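Local coordinates for extracellular ligand-binding receptor (Desulfitobacterium hafniense, PDB 4Q6B), which binds leucine between its two alpha/beta lobes and probably delivers such amino acids to an ABC transporter, at residues I65-A68 with F69-A73; S92-Q96 with A97-M101. All blocks are in the same frame, centred on the assembly; numbering follows the deposited sequence.

Contact 1: residues I65-A68 with F69-A73. With EDO (1,2-ethanediol), chain F.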
loop_
_atom_site.group_PDB
_atom_site.type_symbol
_atom_site.label_atom_id
_atom_site.label_comp_id
_atom_site.label_asym_id
_atom_site.label_seq_id
_atom_site.Cartn_x
_atom_site.Cartn_y
_atom_site.Cartn_z
ATOM N N ILE A 65 11.875 -16.223 7.121
ATOM C CA ILE A 65 10.449 -16.526 7.158
ATOM C C ILE A 65 10.002 -17.027 5.795
ATOM O O ILE A 65 9.240 -18.041 5.694
ATOM C CB ILE A 65 9.655 -15.267 7.598
ATOM C CG1 ILE A 65 9.864 -15.046 9.114
ATOM C CG2 ILE A 65 8.148 -15.352 7.252
ATOM C CD1 ILE A 65 9.356 -13.695 9.649
ATOM N N ALA A 66 10.492 -16.371 4.732
ATOM C CA ALA A 66 10.029 -16.743 3.378
ATOM C C ALA A 66 10.419 -18.196 3.083
ATOM O O ALA A 66 9.581 -18.992 2.585
ATOM C CB ALA A 66 10.630 -15.769 2.285
ATOM N N GLN A 67 11.674 -18.549 3.384
ATOM C CA GLN A 67 12.155 -19.900 3.180
ATOM C C GLN A 67 11.391 -20.874 4.057
ATOM O O GLN A 67 11.046 -21.958 3.623
ATOM C CB GLN A 67 13.672 -20.007 3.446
ATOM C CG GLN A 67 14.251 -21.431 3.397
ATOM C CD GLN A 67 13.850 -22.228 2.155
ATOM O OE1 GLN A 67 13.414 -21.663 1.141
ATOM N NE2 GLN A 67 13.972 -23.559 2.240
ATOM N N ALA A 68 11.116 -20.490 5.298
ATOM C CA ALA A 68 10.359 -21.393 6.171
ATOM C C ALA A 68 8.952 -21.646 5.646
ATOM O O ALA A 68 8.458 -22.801 5.731
ATOM C CB ALA A 68 10.307 -20.860 7.572
ATOM N N PHE A 69 8.283 -20.603 5.178
ATOM C CA PHE A 69 6.963 -20.831 4.538
ATOM C C PHE A 69 7.092 -21.677 3.288
ATOM O O PHE A 69 6.324 -22.631 3.062
ATOM C CB PHE A 69 6.278 -19.505 4.183
ATOM C CG PHE A 69 5.663 -18.801 5.351
ATOM C CD1 PHE A 69 5.153 -19.517 6.420
ATOM C CD2 PHE A 69 5.618 -17.414 5.387
ATOM C CE1 PHE A 69 4.500 -18.851 7.497
ATOM C CE2 PHE A 69 4.986 -16.727 6.456
ATOM C CZ PHE A 69 4.440 -17.457 7.539
ATOM N N ALA A 70 8.035 -21.318 2.415
ATOM C CA ALA A 70 8.221 -22.053 1.160
ATOM C C ALA A 70 8.543 -23.528 1.329
ATOM O O ALA A 70 8.182 -24.350 0.481
ATOM C CB ALA A 70 9.313 -21.370 0.285
ATOM N N ASP A 71 9.199 -23.888 2.432
ATOM C CA ASP A 71 9.588 -25.284 2.661
ATOM C C ASP A 71 8.520 -26.083 3.424
ATOM O O ASP A 71 8.714 -27.276 3.721
ATOM C CB ASP A 71 10.915 -25.315 3.412
ATOM C CG ASP A 71 11.585 -26.653 3.339
ATOM O OD1 ASP A 71 11.960 -27.171 4.409
ATOM O OD2 ASP A 71 11.731 -27.199 2.219
ATOM N N ASN A 72 7.389 -25.443 3.704
ATOM C CA ASN A 72 6.311 -26.071 4.465
ATOM C C ASN A 72 5.154 -26.442 3.499
ATOM O O ASN A 72 4.447 -25.565 3.029
ATOM C CB ASN A 72 5.878 -25.091 5.568
ATOM C CG ASN A 72 4.768 -25.625 6.452
ATOM O OD1 ASN A 72 4.162 -26.665 6.157
ATOM N ND2 ASN A 72 4.471 -24.895 7.534
ATOM N N ALA A 73 4.972 -27.746 3.225
ATOM C CA ALA A 73 3.973 -28.209 2.253
ATOM C C ALA A 73 2.531 -27.846 2.694
ATOM O O ALA A 73 1.584 -27.865 1.882
ATOM C CB ALA A 73 4.107 -29.760 2.000
HETATM C C1 EDO F . 1.254 -25.621 8.542
HETATM O O1 EDO F . 1.698 -26.979 8.414
HETATM C C2 EDO F . 1.392 -25.178 9.992
HETATM O O2 EDO F . 2.726 -24.719 10.233
HETATM O O HOH W 1 6.304 -22.446 8.240
#

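Contact 2: residues S92-Q96 with A97-M101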
loop_
_atom_site.group_PDB
_atom_site.type_symbol
_atom_site.label_atom_id
_atom_site.label_comp_id
_atom_site.label_asym_id
_atom_site.label_seq_id
_atom_site.Cartn_x
_atom_site.Cartn_y
_atom_site.Cartn_z
ATOM N N SER A 92 11.498 -13.634 -4.548
ATOM C CA SER A 92 12.291 -14.556 -5.379
ATOM C C SER A 92 12.177 -15.975 -4.812
ATOM O O SER A 92 12.103 -16.949 -5.560
ATOM C CB SER A 92 13.762 -14.117 -5.437
ATOM O OG SER A 92 14.524 -15.075 -6.225
ATOM N N ILE A 93 12.222 -16.085 -3.487
ATOM C CA ILE A 93 12.083 -17.359 -2.803
ATOM C C ILE A 93 10.682 -17.921 -3.030
ATOM O O ILE A 93 10.514 -19.103 -3.332
ATOM C CB ILE A 93 12.354 -17.197 -1.280
ATOM C CG1 ILE A 93 13.826 -16.806 -1.045
ATOM C CG2 ILE A 93 11.993 -18.507 -0.500
ATOM C CD1 ILE A 93 14.125 -16.487 0.431
ATOM N N TYR A 94 9.641 -17.104 -2.857
ATOM C CA TYR A 94 8.288 -17.603 -3.082
ATOM C C TYR A 94 8.090 -17.996 -4.534
ATOM O O TYR A 94 7.540 -19.062 -4.806
ATOM C CB TYR A 94 7.309 -16.511 -2.694
ATOM C CG TYR A 94 7.330 -16.151 -1.213
ATOM C CD1 TYR A 94 7.059 -17.112 -0.220
ATOM C CD2 TYR A 94 7.580 -14.841 -0.810
ATOM C CE1 TYR A 94 7.081 -16.781 1.134
ATOM C CE2 TYR A 94 7.530 -14.482 0.527
ATOM C CZ TYR A 94 7.288 -15.458 1.497
ATOM O OH TYR A 94 7.296 -15.077 2.819
ATOM N N ASP A 95 8.593 -17.181 -5.471
ATOM C CA ASP A 95 8.374 -17.479 -6.886
ATOM C C ASP A 95 9.064 -18.784 -7.306
ATOM O O ASP A 95 8.487 -19.621 -8.032
ATOM C CB ASP A 95 8.847 -16.311 -7.752
ATOM C CG ASP A 95 8.373 -16.427 -9.198
ATOM O OD1 ASP A 95 7.166 -16.378 -9.449
ATOM O OD2 ASP A 95 9.223 -16.567 -10.079
ATOM N N GLN A 96 10.315 -18.961 -6.880
ATOM C CA GLN A 96 11.021 -20.185 -7.234
ATOM C C GLN A 96 10.363 -21.417 -6.598
ATOM O O GLN A 96 10.468 -22.531 -7.136
ATOM C CB GLN A 96 12.489 -20.104 -6.779
ATOM C CG GLN A 96 13.384 -19.409 -7.744
ATOM C CD GLN A 96 14.034 -20.416 -8.689
ATOM O OE1 GLN A 96 15.036 -21.068 -8.349
ATOM N NE2 GLN A 96 13.447 -20.569 -9.874
ATOM N N ALA A 97 9.751 -21.246 -5.427
ATOM C CA ALA A 97 8.980 -22.351 -4.797
ATOM C C ALA A 97 7.569 -22.598 -5.367
ATOM O O ALA A 97 6.883 -23.565 -4.982
ATOM C CB ALA A 97 8.872 -22.140 -3.283
ATOM N N GLY A 98 7.103 -21.718 -6.244
ATOM C CA GLY A 98 5.759 -21.861 -6.789
ATOM C C GLY A 98 4.739 -21.658 -5.689
ATOM O O GLY A 98 3.790 -22.425 -5.596
ATOM N N LEU A 99 4.970 -20.668 -4.820
ATOM C CA LEU A 99 4.012 -20.342 -3.763
ATOM C C LEU A 99 3.595 -18.889 -3.892
ATOM O O LEU A 99 4.456 -18.010 -3.972
ATOM C CB LEU A 99 4.703 -20.569 -2.411
ATOM C CG LEU A 99 3.896 -20.356 -1.127
ATOM C CD1 LEU A 99 2.726 -21.347 -1.122
ATOM C CD2 LEU A 99 4.839 -20.609 0.053
ATOM N N VAL A 100 2.282 -18.640 -3.919
ATOM C CA VAL A 100 1.788 -17.266 -4.005
ATOM C C VAL A 100 2.235 -16.407 -2.841
ATOM O O VAL A 100 2.161 -16.805 -1.673
ATOM C CB VAL A 100 0.253 -17.231 -4.118
ATOM C CG1 VAL A 100 -0.327 -15.810 -3.758
ATOM C CG2 VAL A 100 -0.161 -17.629 -5.517
HETATM N N MSE A 101 2.754 -15.226 -3.183
HETATM C CA MSE A 101 2.994 -14.183 -2.201
HETATM C C MSE A 101 2.090 -13.021 -2.579
HETATM O O MSE A 101 2.137 -12.560 -3.708
HETATM C CB MSE A 101 4.448 -13.709 -2.252
HETATM C CG MSE A 101 4.783 -12.843 -1.045
HETATM SE SE MSE A 101 6.303 -11.622 -1.377
HETATM C CE MSE A 101 5.251 -10.286 -2.337
#

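Contact 1: residues I65-A68 with F69-A73
The methyl CG2 of I65 lies against the ring of F69 one helical turn later, 3.5 Å from CE2, and the two side chains run alongside each other in the same direction. They belong to the last turns of helix 59-70, one of the helices packed on the parallel sheet of a periplasmic-binding-protein lobe. With CG2 anti to the backbone N of I65 and CG1 beside that N, the short branch is the one facing the ring. Branched and flat hydrocarbons suit this buried side: I65 reaches A53, while F69 touches V51, A53, I75 and V78. Straight backbone bonds, F69 N to I65 O and A70 N to A66 O, hold the turn. The next, D71 N to Q67 O, is more bent at 139° as the helix runs out. Polar residues occupy the outer side, where one of the two conformers of Q67 brings NE2 to 3.7 Å from CB of D71. At the exit the N72 amide works from both ends: OD1 accepts from G74 N and, weakly, from O1 of a 1,2-ethanediol probably left from crystallisation, while ND2 donates to O2 of the diol at 3.2 Å and to a water that weakly reaches A68 O.

Contact 2: residues S92-Q96 with A97-M101
M101, present as selenomethionine, crosses the Y94 side chain at about a right angle and bears on one side of the ring, its CG 3.4 Å from CD2. The selenium sits 4.6 Å from the ring centroid, 66° off the normal, an oblique Met-aromatic contact. CG of M101 is anti to the backbone N (chi1 -168°), which lays CG and SE across the CD2-CE2 bond, each near both carbons, and the bend at chi3 then turns the terminal methyl. Methionine, long and unbranched, can reach across the ring's flank in this way, the selenium standing where its sulfur would be. L99 meets the CD1 side of the ring more loosely, slanting past it with CD2 4.2 Å from CD1.

The turn that brings these residues back to the tyrosine is a Schellman motif ending helix 84-97. A97 N still bonds to I93 O in the helical manner, but G98 takes a positive phi of 66°, a conformation that favours glycine, and two bonds fold back into the last turn. L99 N meets Y94 O almost straight, at 3.0 Å, whereas G98 N comes to D95 O from above the carbonyl plane. The chain can thus enter strand 101-103, passing V78 of the neighbouring strand.

Tyrosine combines a flat buried surface with a polar end, since its OH is hydrogen-bonded to H81 NE2; an alanine here would probably open a gap beside L99 and the selenomethionine and leave H81 without this partner. D95, pointing away from the turn, uses OD1 to accept from I117 N and H118 N. The small A97 has its CB 3.5 Å from I93 O, and its own carbonyl oxygen ligates a calcium ion.

How the contacts relate
Contacts 1 and 2 end successive helices, 59-70 and 84-97, which are joined through strand 75-79 and pack against each other with contact centres about 9 Å apart. Small residues permit the close approach: A70 CB lies 3.7 Å from A97 CB, and A66 CA is 3.2 Å from Y94 OH. L99 CD2 also reaches A70 CA at 3.8 Å, and the Y94 and F69 side chains touch, joining the two apolar sides. The calcium ion held by A97 O is about 6 Å from the A70 side chain. The bound leucine is reached by neither contact, the M101 side chain being about 10 Å away; contact 1 is packing, while contact 2 also supplies a calcium ligand.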